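Local coordinates for putative gdp-fucose protein o-fucosyltransferase 1 (Caenorhabditis elegans, PDB 3ZY6) that is probably a glycosyltransferase of the GT-B fold class and binds guanosine-5'-diphosphate-beta-L-fucopyranose, at residues F213-L218 and A320-A325; H217-A222 and A286-H291; R237-S242 and N331-F336. One frame throughout, in Å; residues are numbered along the deposited sequence.

Contact 1. Residues F213-L218 and A320-A325; sequences FVAVHL and AIMGRA. With GFB (guanosine-5'-diphosphate-beta-L-fucopyranose), chain B.
Strand 213-218, the middle strand of a five-stranded parallel sheet, is covered on one face by the end of helix 315-323, with Phe213, Ala215 and His217 meeting Ile321, Met322 and Ala325. The backbone of Ala325 lies over the phenyl ring of Phe213: its CA is 3.9 Å from the ring centroid and 28° off the normal, a CH-pi contact displaced toward the rim. That ring is turned to the helix end because CG stands between the backbone N and the carbonyl carbon (chi1 81°). Ile321 O comes to the ring edge instead, 3.5 Å from Phe213 CZ, while Ile321 CG2 touches the same end of the ring. Helix 315-323 belongs to the crossover that carries the chain from strand 307-308 to strand 327-330, and the strand order 3-2-1-4-5 is that of a Rossmann-like domain. Further along the strand, Ala215 CB meets Ala325 CB at 3.6 Å, two methyl groups that allow a close approach, and Met322 CG at 3.8 Å. Met322 is extended at chi2 (-170°), which carries SD to His217 CB, 4.0 Å away. The imidazole of His217 extends past this apolar patch; NE2 donates to N7 of the bound nucleotide sugar at 2.9 Å, with the guanine atom at the ring edge, and ND1 is hydrogen-bonded to Ser337 OG, so both nitrogens are engaged and the ring's rotation is fixed.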
loop_
_atom_site.group_PDB
_atom_site.type_symbol
_atom_site.label_atom_id
_atom_site.label_comp_id
_atom_site.label_asym_id
_atom_site.label_seq_id
_atom_site.Cartn_x
_atom_site.Cartn_y
_atom_site.Cartn_z
ATOM N N PHE A 213 -11.137 8.317 -42.105
ATOM C CA PHE A 213 -12.039 8.601 -40.967
ATOM C C PHE A 213 -11.358 9.121 -39.690
ATOM O O PHE A 213 -10.229 8.726 -39.350
ATOM C CB PHE A 213 -13.014 7.434 -40.694
ATOM C CG PHE A 213 -12.442 6.274 -39.879
ATOM C CD1 PHE A 213 -11.833 5.199 -40.519
ATOM C CD2 PHE A 213 -12.588 6.219 -38.502
ATOM C CE1 PHE A 213 -11.346 4.104 -39.785
ATOM C CE2 PHE A 213 -12.118 5.106 -37.744
ATOM C CZ PHE A 213 -11.500 4.046 -38.407
ATOM N N VAL A 214 -12.019 10.074 -39.037
ATOM C CA VAL A 214 -11.621 10.530 -37.718
ATOM C C VAL A 214 -12.369 9.679 -36.681
ATOM O O VAL A 214 -13.596 9.562 -36.737
ATOM C CB VAL A 214 -12.035 12.007 -37.441
ATOM C CG1 VAL A 214 -11.677 12.421 -35.964
ATOM C CG2 VAL A 214 -11.431 12.953 -38.439
ATOM N N ALA A 215 -11.647 9.102 -35.731
ATOM C CA ALA A 215 -12.316 8.472 -34.576
ATOM C C ALA A 215 -12.122 9.296 -33.321
ATOM O O ALA A 215 -11.032 9.828 -33.067
ATOM C CB ALA A 215 -11.830 7.025 -34.365
ATOM N N VAL A 216 -13.204 9.452 -32.562
ATOM C CA VAL A 216 -13.172 10.229 -31.320
ATOM C C VAL A 216 -13.615 9.372 -30.128
ATOM O O VAL A 216 -14.480 8.492 -30.241
ATOM C CB VAL A 216 -14.020 11.530 -31.390
ATOM C CG1 VAL A 216 -13.643 12.378 -32.597
ATOM C CG2 VAL A 216 -15.530 11.182 -31.469
ATOM N N HIS A 217 -12.961 9.615 -29.005
ATOM C CA HIS A 217 -13.365 9.061 -27.736
ATOM C C HIS A 217 -14.056 10.147 -26.883
ATOM O O HIS A 217 -13.468 11.168 -26.533
ATOM C CB HIS A 217 -12.197 8.349 -27.018
ATOM C CG HIS A 217 -12.580 7.778 -25.687
ATOM N ND1 HIS A 217 -11.785 7.881 -24.563
ATOM C CD2 HIS A 217 -13.706 7.132 -25.292
ATOM C CE1 HIS A 217 -12.401 7.316 -23.536
ATOM N NE2 HIS A 217 -13.574 6.860 -23.950
ATOM N N LEU A 218 -15.327 9.932 -26.595
ATOM C CA LEU A 218 -16.105 10.893 -25.818
ATOM C C LEU A 218 -16.383 10.275 -24.466
ATOM O O LEU A 218 -17.241 9.405 -24.340
ATOM C CB LEU A 218 -17.414 11.225 -26.516
ATOM C CG LEU A 218 -17.361 11.805 -27.935
ATOM C CD1 LEU A 218 -18.818 12.148 -28.366
ATOM C CD2 LEU A 218 -16.424 13.054 -27.995
ATOM N N ALA A 320 -10.185 -1.032 -30.856
ATOM C CA ALA A 320 -9.531 -1.550 -32.057
ATOM C C ALA A 320 -9.800 -0.650 -33.277
ATOM O O ALA A 320 -8.874 -0.319 -34.033
ATOM C CB ALA A 320 -9.950 -3.023 -32.340
ATOM N N ILE A 321 -11.052 -0.229 -33.427
ATOM C CA ILE A 321 -11.439 0.681 -34.535
ATOM C C ILE A 321 -10.679 2.022 -34.453
ATOM O O ILE A 321 -10.227 2.538 -35.474
ATOM C CB ILE A 321 -12.951 0.921 -34.589
ATOM C CG1 ILE A 321 -13.706 -0.367 -35.002
ATOM C CG2 ILE A 321 -13.305 2.150 -35.502
ATOM C CD1 ILE A 321 -15.206 -0.355 -34.634
ATOM N N MET A 322 -10.549 2.576 -33.250
ATOM C CA MET A 322 -9.837 3.831 -33.049
ATOM C C MET A 322 -8.352 3.651 -33.332
ATOM O O MET A 322 -7.665 4.583 -33.801
ATOM C CB MET A 322 -10.077 4.361 -31.625
ATOM C CG MET A 322 -11.566 4.686 -31.364
ATOM S SD MET A 322 -11.855 5.565 -29.827
ATOM C CE MET A 322 -11.784 4.175 -28.711
ATOM N N GLY A 323 -7.835 2.448 -33.070
ATOM C CA GLY A 323 -6.430 2.178 -33.399
ATOM C C GLY A 323 -6.172 2.205 -34.900
ATOM O O GLY A 323 -5.039 2.506 -35.350
ATOM N N ARG A 324 -7.217 1.909 -35.675
ATOM C CA ARG A 324 -7.113 1.800 -37.147
ATOM C C ARG A 324 -7.440 3.097 -37.893
ATOM O O ARG A 324 -7.301 3.172 -39.128
ATOM C CB ARG A 324 -7.996 0.648 -37.645
ATOM C CG ARG A 324 -7.587 -0.738 -37.070
ATOM C CD ARG A 324 -8.480 -1.854 -37.597
ATOM N NE ARG A 324 -8.246 -2.080 -39.012
ATOM C CZ ARG A 324 -7.355 -2.966 -39.460
ATOM N NH1 ARG A 324 -6.674 -3.716 -38.599
ATOM N NH2 ARG A 324 -7.146 -3.092 -40.761
ATOM N N ALA A 325 -7.872 4.112 -37.142
ATOM C CA ALA A 325 -8.403 5.350 -37.709
ATOM C C ALA A 325 -7.355 6.136 -38.429
ATOM O O ALA A 325 -6.153 6.048 -38.106
ATOM C CB ALA A 325 -9.056 6.272 -36.591
HETATM O O1P GFB B . -11.189 1.991 -19.055
HETATM P P GFB B . -11.021 2.848 -17.831
HETATM O O3P GFB B . -10.109 2.345 -16.715
HETATM O O2P GFB B . -10.565 4.285 -18.405
HETATM O "O5'" GFB B . -12.496 3.110 -17.225
HETATM P P1 GFB B . -10.640 5.740 -17.718
HETATM C "C5'" GFB B . -13.503 3.572 -18.118
HETATM C "C4'" GFB B . -14.437 2.413 -18.440
HETATM O "O4'" GFB B . -15.685 2.964 -18.817
HETATM C "C3'" GFB B . -13.986 1.596 -19.643
HETATM C "C1'" GFB B . -16.155 2.392 -20.037
HETATM O "O3'" GFB B . -13.146 0.494 -19.284
HETATM C "C2'" GFB B . -15.310 1.136 -20.208
HETATM O "O2'" GFB B . -15.841 0.069 -19.413
HETATM N N9 GFB B . -15.859 3.238 -21.227
HETATM C C8 GFB B . -15.094 4.350 -21.321
HETATM C C4 GFB B . -16.305 2.933 -22.436
HETATM N N7 GFB B . -15.083 4.773 -22.598
HETATM C C5 GFB B . -15.813 3.884 -23.314
HETATM C C6 GFB B . -16.166 3.759 -24.650
HETATM O O6 GFB B . -15.765 4.601 -25.480
HETATM N N1 GFB B . -16.977 2.742 -25.042
HETATM C C2 GFB B . -17.419 1.820 -24.167
HETATM N N2 GFB B . -18.204 0.791 -24.570
HETATM N N3 GFB B . -17.093 1.914 -22.870
HETATM C C1 GFB B . -11.174 5.832 -15.100
HETATM C C2A GFB B . -11.260 4.598 -14.216
HETATM O O1 GFB B . -11.564 5.447 -16.421
HETATM O O5 GFB B . -12.090 6.821 -14.592
HETATM C C3 GFB B . -10.884 4.953 -12.773
HETATM O O2 GFB B . -10.548 3.456 -14.707
HETATM C C4A GFB B . -11.997 5.887 -12.296
HETATM O O3 GFB B . -10.810 3.754 -11.967
HETATM C C5A GFB B . -12.072 7.133 -13.177
HETATM O O4 GFB B . -13.258 5.195 -12.371
HETATM C C6A GFB B . -13.312 7.958 -12.812
HETATM O O1X GFB B . -9.236 6.101 -17.280
HETATM O O2X GFB B . -11.406 6.577 -18.705
#

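Contact 2. Residues H217-A222 and A286-H291. With GFB (guanosine-5'-diphosphate-beta-L-fucopyranose), chain B.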
loop_
_atom_site.group_PDB
_atom_site.type_symbol
_atom_site.label_atom_id
_atom_site.label_comp_id
_atom_site.label_asym_id
_atom_site.label_seq_id
_atom_site.Cartn_x
_atom_site.Cartn_y
_atom_site.Cartn_z
ATOM N N HIS A 217 -12.961 9.615 -29.005
ATOM C CA HIS A 217 -13.365 9.061 -27.736
ATOM C C HIS A 217 -14.056 10.147 -26.883
ATOM O O HIS A 217 -13.468 11.168 -26.533
ATOM C CB HIS A 217 -12.197 8.349 -27.018
ATOM C CG HIS A 217 -12.580 7.778 -25.687
ATOM N ND1 HIS A 217 -11.785 7.881 -24.563
ATOM C CD2 HIS A 217 -13.706 7.132 -25.292
ATOM C CE1 HIS A 217 -12.401 7.316 -23.536
ATOM N NE2 HIS A 217 -13.574 6.860 -23.950
ATOM N N LEU A 218 -15.327 9.932 -26.595
ATOM C CA LEU A 218 -16.105 10.893 -25.818
ATOM C C LEU A 218 -16.383 10.275 -24.466
ATOM O O LEU A 218 -17.241 9.405 -24.340
ATOM C CB LEU A 218 -17.414 11.225 -26.516
ATOM C CG LEU A 218 -17.361 11.805 -27.935
ATOM C CD1 LEU A 218 -18.818 12.148 -28.366
ATOM C CD2 LEU A 218 -16.424 13.054 -27.995
ATOM N N ARG A 219 -15.625 10.696 -23.460
ATOM C CA ARG A 219 -15.785 10.133 -22.118
ATOM C C ARG A 219 -16.613 11.176 -21.366
ATOM O O ARG A 219 -16.136 12.284 -21.080
ATOM C CB ARG A 219 -14.403 9.854 -21.496
ATOM C CG ARG A 219 -14.407 9.308 -20.070
ATOM C CD ARG A 219 -14.559 7.775 -19.972
ATOM N NE ARG A 219 -14.144 7.315 -18.636
ATOM C CZ ARG A 219 -14.961 7.167 -17.592
ATOM N NH1 ARG A 219 -16.264 7.392 -17.713
ATOM N NH2 ARG A 219 -14.477 6.771 -16.419
ATOM N N ASN A 220 -17.884 10.846 -21.112
ATOM C CA ASN A 220 -18.852 11.823 -20.594
ATOM C C ASN A 220 -19.904 11.367 -19.545
ATOM O O ASN A 220 -20.805 12.142 -19.224
ATOM C CB ASN A 220 -19.540 12.587 -21.758
ATOM C CG ASN A 220 -20.234 11.653 -22.766
ATOM O OD1 ASN A 220 -20.760 10.612 -22.393
ATOM N ND2 ASN A 220 -20.227 12.034 -24.045
ATOM N N ASP A 221 -19.793 10.160 -18.981
ATOM C CA ASP A 221 -20.762 9.768 -17.920
ATOM C C ASP A 221 -20.566 10.576 -16.630
ATOM O O ASP A 221 -19.573 11.288 -16.485
ATOM C CB ASP A 221 -20.787 8.252 -17.637
ATOM C CG ASP A 221 -19.534 7.748 -16.924
ATOM O OD1 ASP A 221 -18.816 8.532 -16.262
ATOM O OD2 ASP A 221 -19.269 6.535 -17.014
ATOM N N ALA A 222 -21.513 10.463 -15.703
ATOM C CA ALA A 222 -21.558 11.364 -14.538
ATOM C C ALA A 222 -20.350 11.259 -13.592
ATOM O O ALA A 222 -19.871 12.275 -13.088
ATOM C CB ALA A 222 -22.879 11.205 -13.763
ATOM N N ALA A 286 -16.727 6.607 -30.162
ATOM C CA ALA A 286 -16.755 5.697 -29.049
ATOM C C ALA A 286 -17.073 6.517 -27.804
ATOM O O ALA A 286 -16.438 7.540 -27.537
ATOM C CB ALA A 286 -15.422 5.017 -28.916
ATOM N N SER A 287 -18.070 6.077 -27.049
ATOM C CA SER A 287 -18.486 6.794 -25.853
ATOM C C SER A 287 -18.892 5.832 -24.756
ATOM O O SER A 287 -19.430 4.758 -25.035
ATOM C CB SER A 287 -19.667 7.718 -26.153
ATOM O OG SER A 287 -19.798 8.674 -25.119
ATOM N N ASP A 288 -18.645 6.240 -23.513
ATOM C CA ASP A 288 -19.170 5.550 -22.334
ATOM C C ASP A 288 -20.634 5.874 -22.050
ATOM O O ASP A 288 -21.250 5.206 -21.235
ATOM C CB ASP A 288 -18.353 5.893 -21.086
ATOM C CG ASP A 288 -18.295 7.410 -20.802
ATOM O OD1 ASP A 288 -18.506 8.230 -21.719
ATOM O OD2 ASP A 288 -18.053 7.775 -19.636
ATOM N N LYS A 289 -21.173 6.917 -22.680
ATOM C CA LYS A 289 -22.564 7.311 -22.430
ATOM C C LYS A 289 -23.193 8.027 -23.629
ATOM O O LYS A 289 -23.981 7.420 -24.356
ATOM C CB LYS A 289 -22.680 8.174 -21.164
ATOM C CG LYS A 289 -24.101 8.539 -20.809
ATOM C CD LYS A 289 -24.174 9.254 -19.482
ATOM C CE LYS A 289 -25.592 9.768 -19.228
ATOM N NZ LYS A 289 -26.594 8.723 -19.593
ATOM N N ASP A 290 -22.844 9.300 -23.840
ATOM C CA ASP A 290 -23.486 10.103 -24.888
ATOM C C ASP A 290 -22.613 10.149 -26.132
ATOM O O ASP A 290 -21.573 10.832 -26.162
ATOM C CB ASP A 290 -23.792 11.519 -24.378
ATOM C CG ASP A 290 -24.579 12.372 -25.387
ATOM O OD1 ASP A 290 -24.995 11.868 -26.463
ATOM O OD2 ASP A 290 -24.776 13.576 -25.097
ATOM N N HIS A 291 -23.035 9.417 -27.162
ATOM C CA HIS A 291 -22.275 9.392 -28.430
ATOM C C HIS A 291 -22.482 10.648 -29.283
ATOM O O HIS A 291 -21.785 10.851 -30.288
ATOM C CB HIS A 291 -22.598 8.129 -29.235
ATOM C CG HIS A 291 -22.260 6.862 -28.511
ATOM N ND1 HIS A 291 -21.168 6.083 -28.834
ATOM C CD2 HIS A 291 -22.851 6.260 -27.455
ATOM C CE1 HIS A 291 -21.121 5.040 -28.025
ATOM N NE2 HIS A 291 -22.124 5.128 -27.174
HETATM O O1P GFB B . -11.189 1.991 -19.055
HETATM P P GFB B . -11.021 2.848 -17.831
HETATM O O3P GFB B . -10.109 2.345 -16.715
HETATM O O2P GFB B . -10.565 4.285 -18.405
HETATM O "O5'" GFB B . -12.496 3.110 -17.225
HETATM P P1 GFB B . -10.640 5.740 -17.718
HETATM C "C5'" GFB B . -13.503 3.572 -18.118
HETATM C "C4'" GFB B . -14.437 2.413 -18.440
HETATM O "O4'" GFB B . -15.685 2.964 -18.817
HETATM C "C3'" GFB B . -13.986 1.596 -19.643
HETATM C "C1'" GFB B . -16.155 2.392 -20.037
HETATM O "O3'" GFB B . -13.146 0.494 -19.284
HETATM C "C2'" GFB B . -15.310 1.136 -20.208
HETATM O "O2'" GFB B . -15.841 0.069 -19.413
HETATM N N9 GFB B . -15.859 3.238 -21.227
HETATM C C8 GFB B . -15.094 4.350 -21.321
HETATM C C4 GFB B . -16.305 2.933 -22.436
HETATM N N7 GFB B . -15.083 4.773 -22.598
HETATM C C5 GFB B . -15.813 3.884 -23.314
HETATM C C6 GFB B . -16.166 3.759 -24.650
HETATM O O6 GFB B . -15.765 4.601 -25.480
HETATM N N1 GFB B . -16.977 2.742 -25.042
HETATM C C2 GFB B . -17.419 1.820 -24.167
HETATM N N2 GFB B . -18.204 0.791 -24.570
HETATM N N3 GFB B . -17.093 1.914 -22.870
HETATM C C1 GFB B . -11.174 5.832 -15.100
HETATM C C2A GFB B . -11.260 4.598 -14.216
HETATM O O1 GFB B . -11.564 5.447 -16.421
HETATM O O5 GFB B . -12.090 6.821 -14.592
HETATM C C3 GFB B . -10.884 4.953 -12.773
HETATM O O2 GFB B . -10.548 3.456 -14.707
HETATM C C4A GFB B . -11.997 5.887 -12.296
HETATM O O3 GFB B . -10.810 3.754 -11.967
HETATM C C5A GFB B . -12.072 7.133 -13.177
HETATM O O4 GFB B . -13.258 5.195 -12.371
HETATM C C6A GFB B . -13.312 7.958 -12.812
HETATM O O1X GFB B . -9.236 6.101 -17.280
HETATM O O2X GFB B . -11.406 6.577 -18.705
#
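Asp288 faces Arg219, Asn220 and Asp221 at once, its carboxylate set nearly perpendicular (85°) to the guanidinium plane of Arg219. Arg219 NH1 reaches Asp288 OD2 at 2.7 Å in a salt bridge, in its own plane but on the anti side of the oxygen and 30° out of the carboxylate plane. The backbone N of Asp221 comes to Asp288 OD2 from the opposite face, at 3.0 Å, and the N of Asn220 takes the syn lone pair of Asp288 OD1 at 2.8 Å, which leaves the carboxylate little freedom to rotate. The side chain of Asp221 lies steeply across that of Asp288. Asp221 OD1 also pairs with Arg219 NH1, at 3.1 Å, and the shared cation probably offsets the closeness of the two acids; the same OD1 caps the following helix at Trp224 N. The whole cluster sits at the C-terminal ends of two neighbouring parallel strands, 213-218 and 282-287, the edge where Rossmann-like domains bind their ligands. The strands are still paired just below, by Leu218 N to Ala286 O, and Ser287 OG reinforces the end of the pairing by donating to Leu218 O at 2.8 Å. A bend at chi2 (85°) turns the NE and NH2 side of Arg219 to the ligand: NE donates to phosphate oxygen O2X at 2.8 Å and NH2 to the bridging O1, near Arg19, which also binds the ligand. Asp288 CB, meanwhile, lies against the guanine at C8. On the side toward 289-291, the amide of Asn220 grips the backbone of Asp290 twice, OD1 accepting from its N at 2.9 Å and ND2 donating to its O at 2.8 Å, the second bond lying in the carbonyl plane.

Contact 3. Residues R237-S242 and N331-F336; sequences RPLFAS and NCVSTF. With GFB (guanosine-5'-diphosphate-beta-L-fucopyranose), chain B.
Phe240 and Thr335 meet through CB and CG2 beside the ligand, one serving its fucose and the other its phosphate. Thr335 grips a single phosphate oxygen twice: OG1 donates to O1X at 2.6 Å and the backbone N to the same O1X at 2.9 Å. With chi1 at 64°, OG1 stands between backbone N and carbonyl carbon, beside that N-H. Ser334 OG donates to O2X of that phosphate, also at 2.6 Å, while the ring of Phe240 stands obliquely to the sugar, CZ 3.8 Å from C5A. Phe336 lays a ring face against N7 of the guanine.

Behind this shell, Ala241 N donates to Val333 O at 3.0 Å, approaching from 43° above the carbonyl plane. Val333 CG1 touches Leu239 CD2 at 3.9 Å and Phe240 CD2, at the ring edge, at 4.0 Å. Residues 239-242 form a type II' turn with Phe240 at its second position, closed further by Ser242 OG, which accepts from Leu239 N at 2.7 Å. Cys332 is tied to Cys245 by a disulfide, with SG beside Ser242 O, and Arg237 makes a salt bridge to Glu137 of the second subunit. Ser334 is the N-cap of helix 335-346, its OG also accepting from Phe336 N. A phosphate held by the first residues of the helix that follows a parallel strand, where the helix dipole would favour the negative charge, is a recurring arrangement of Rossmann-like nucleotide sites.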
loop_
_atom_site.group_PDB
_atom_site.type_symbol
_atom_site.label_atom_id
_atom_site.label_comp_id
_atom_site.label_asym_id
_atom_site.label_seq_id
_atom_site.Cartn_x
_atom_site.Cartn_y
_atom_site.Cartn_z
ATOM N N ARG A 237 -1.048 18.118 -10.557
ATOM C CA ARG A 237 -0.541 16.751 -10.552
ATOM C C ARG A 237 -1.123 15.914 -11.695
ATOM O O ARG A 237 -2.210 16.201 -12.190
ATOM C CB ARG A 237 -0.883 16.056 -9.219
ATOM C CG ARG A 237 -0.273 16.689 -7.979
ATOM C CD ARG A 237 1.238 16.808 -8.091
ATOM N NE ARG A 237 1.849 17.145 -6.807
ATOM C CZ ARG A 237 3.091 17.589 -6.647
ATOM N NH1 ARG A 237 3.900 17.762 -7.686
ATOM N NH2 ARG A 237 3.528 17.857 -5.432
ATOM N N PRO A 238 -0.406 14.858 -12.111
ATOM C CA PRO A 238 -1.008 13.884 -13.008
ATOM C C PRO A 238 -2.385 13.405 -12.512
ATOM O O PRO A 238 -2.618 13.254 -11.294
ATOM C CB PRO A 238 -0.012 12.727 -12.971
ATOM C CG PRO A 238 1.319 13.352 -12.558
ATOM C CD PRO A 238 1.062 14.759 -12.105
ATOM N N LEU A 239 -3.300 13.205 -13.452
ATOM C CA LEU A 239 -4.590 12.599 -13.151
ATOM C C LEU A 239 -4.814 11.520 -14.188
ATOM O O LEU A 239 -4.936 11.821 -15.376
ATOM C CB LEU A 239 -5.729 13.643 -13.155
ATOM C CG LEU A 239 -7.137 13.105 -12.825
ATOM C CD1 LEU A 239 -7.263 12.599 -11.371
ATOM C CD2 LEU A 239 -8.194 14.165 -13.098
ATOM N N PHE A 240 -4.844 10.269 -13.730
ATOM C CA PHE A 240 -4.937 9.113 -14.609
ATOM C C PHE A 240 -3.927 9.268 -15.759
ATOM O O PHE A 240 -2.729 9.400 -15.483
ATOM C CB PHE A 240 -6.396 8.926 -15.031
ATOM C CG PHE A 240 -7.310 8.765 -13.856
ATOM C CD1 PHE A 240 -7.145 7.696 -12.988
ATOM C CD2 PHE A 240 -8.280 9.726 -13.568
ATOM C CE1 PHE A 240 -7.979 7.554 -11.849
ATOM C CE2 PHE A 240 -9.111 9.602 -12.444
ATOM C CZ PHE A 240 -8.965 8.519 -11.582
ATOM N N ALA A 241 -4.386 9.337 -17.009
ATOM C CA ALA A 241 -3.471 9.297 -18.164
ATOM C C ALA A 241 -2.976 10.664 -18.647
ATOM O O ALA A 241 -2.306 10.751 -19.694
ATOM C CB ALA A 241 -4.152 8.537 -19.320
ATOM N N SER A 242 -3.270 11.718 -17.891
ATOM C CA SER A 242 -3.028 13.097 -18.334
ATOM C C SER A 242 -1.620 13.383 -18.887
ATOM O O SER A 242 -1.449 14.259 -19.723
ATOM C CB SER A 242 -3.349 14.083 -17.202
ATOM O OG SER A 242 -2.606 13.741 -16.043
ATOM N N ASN A 331 -9.419 11.620 -25.297
ATOM C CA ASN A 331 -9.519 12.366 -24.072
ATOM C C ASN A 331 -8.210 12.201 -23.326
ATOM O O ASN A 331 -7.838 11.094 -22.947
ATOM C CB ASN A 331 -10.678 11.838 -23.214
ATOM C CG ASN A 331 -10.844 12.632 -21.931
ATOM O OD1 ASN A 331 -10.013 12.532 -21.030
ATOM N ND2 ASN A 331 -11.900 13.432 -21.847
ATOM N N CYS A 332 -7.508 13.299 -23.101
ATOM C CA CYS A 332 -6.203 13.195 -22.472
ATOM C C CYS A 332 -6.190 12.521 -21.091
ATOM O O CYS A 332 -5.225 11.836 -20.742
ATOM C CB CYS A 332 -5.546 14.553 -22.382
ATOM S SG CYS A 332 -3.888 14.382 -21.667
ATOM N N VAL A 333 -7.247 12.705 -20.305
ATOM C CA VAL A 333 -7.251 12.144 -18.953
ATOM C C VAL A 333 -7.545 10.634 -18.901
ATOM O O VAL A 333 -7.162 9.950 -17.948
ATOM C CB VAL A 333 -8.203 12.925 -18.047
ATOM C CG1 VAL A 333 -8.150 12.390 -16.585
ATOM C CG2 VAL A 333 -7.839 14.408 -18.095
ATOM N N SER A 334 -8.241 10.137 -19.911
ATOM C CA SER A 334 -8.705 8.769 -19.924
ATOM C C SER A 334 -7.582 7.796 -20.231
ATOM O O SER A 334 -6.968 7.885 -21.280
ATOM C CB SER A 334 -9.811 8.585 -20.966
ATOM O OG SER A 334 -10.277 7.237 -20.947
ATOM N N THR A 335 -7.371 6.831 -19.340
ATOM C CA THR A 335 -6.522 5.650 -19.615
ATOM C C THR A 335 -7.079 4.766 -20.767
ATOM O O THR A 335 -6.384 3.955 -21.347
ATOM C CB THR A 335 -6.344 4.753 -18.346
ATOM O OG1 THR A 335 -7.612 4.205 -17.945
ATOM C CG2 THR A 335 -5.711 5.545 -17.165
ATOM N N PHE A 336 -8.355 4.932 -21.068
ATOM C CA PHE A 336 -8.977 4.227 -22.160
ATOM C C PHE A 336 -8.457 4.818 -23.480
ATOM O O PHE A 336 -7.949 4.086 -24.345
ATOM C CB PHE A 336 -10.486 4.348 -22.009
ATOM C CG PHE A 336 -11.286 3.452 -22.924
ATOM C CD1 PHE A 336 -11.563 2.137 -22.557
ATOM C CD2 PHE A 336 -11.813 3.946 -24.124
ATOM C CE1 PHE A 336 -12.329 1.307 -23.397
ATOM C CE2 PHE A 336 -12.588 3.116 -24.980
ATOM C CZ PHE A 336 -12.841 1.814 -24.612
HETATM O O1P GFB B . -11.189 1.991 -19.055
HETATM P P GFB B . -11.021 2.848 -17.831
HETATM O O3P GFB B . -10.109 2.345 -16.715
HETATM O O2P GFB B . -10.565 4.285 -18.405
HETATM O "O5'" GFB B . -12.496 3.110 -17.225
HETATM P P1 GFB B . -10.640 5.740 -17.718
HETATM C "C5'" GFB B . -13.503 3.572 -18.118
HETATM C "C4'" GFB B . -14.437 2.413 -18.440
HETATM O "O4'" GFB B . -15.685 2.964 -18.817
HETATM C "C3'" GFB B . -13.986 1.596 -19.643
HETATM C "C1'" GFB B . -16.155 2.392 -20.037
HETATM O "O3'" GFB B . -13.146 0.494 -19.284
HETATM C "C2'" GFB B . -15.310 1.136 -20.208
HETATM O "O2'" GFB B . -15.841 0.069 -19.413
HETATM N N9 GFB B . -15.859 3.238 -21.227
HETATM C C8 GFB B . -15.094 4.350 -21.321
HETATM C C4 GFB B . -16.305 2.933 -22.436
HETATM N N7 GFB B . -15.083 4.773 -22.598
HETATM C C5 GFB B . -15.813 3.884 -23.314
HETATM C C6 GFB B . -16.166 3.759 -24.650
HETATM O O6 GFB B . -15.765 4.601 -25.480
HETATM N N1 GFB B . -16.977 2.742 -25.042
HETATM C C2 GFB B . -17.419 1.820 -24.167
HETATM N N2 GFB B . -18.204 0.791 -24.570
HETATM N N3 GFB B . -17.093 1.914 -22.870
HETATM C C1 GFB B . -11.174 5.832 -15.100
HETATM C C2A GFB B . -11.260 4.598 -14.216
HETATM O O1 GFB B . -11.564 5.447 -16.421
HETATM O O5 GFB B . -12.090 6.821 -14.592
HETATM C C3 GFB B . -10.884 4.953 -12.773
HETATM O O2 GFB B . -10.548 3.456 -14.707
HETATM C C4A GFB B . -11.997 5.887 -12.296
HETATM O O3 GFB B . -10.810 3.754 -11.967
HETATM C C5A GFB B . -12.072 7.133 -13.177
HETATM O O4 GFB B . -13.258 5.195 -12.371
HETATM C C6A GFB B . -13.312 7.958 -12.812
HETATM O O1X GFB B . -9.236 6.101 -17.280
HETATM O O2X GFB B . -11.406 6.577 -18.705
#

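Overall arrangement
Contacts 1 and 2 start from the same strand, 213-218, and share His217 and Leu218, but use it differently. Contact 1 is buried and apolar, covering the sheet with helix 315-323; contact 2, partly buried, lies where that strand and its neighbour 282-287 give way to loops, and is dominated by a salt-bridge network and side-chain-to-backbone hydrogen bonds. Contact 3, also buried, joins a loop to the turn and first residues of helix 335-346, mixing apolar packing with phosphate-binding groups. All three meet at the nucleotide sugar: His217 serves contacts 1 and 2 and packs against Ser334 and Phe336 of contact 3, while Met322 touches both Ala286 and Phe336.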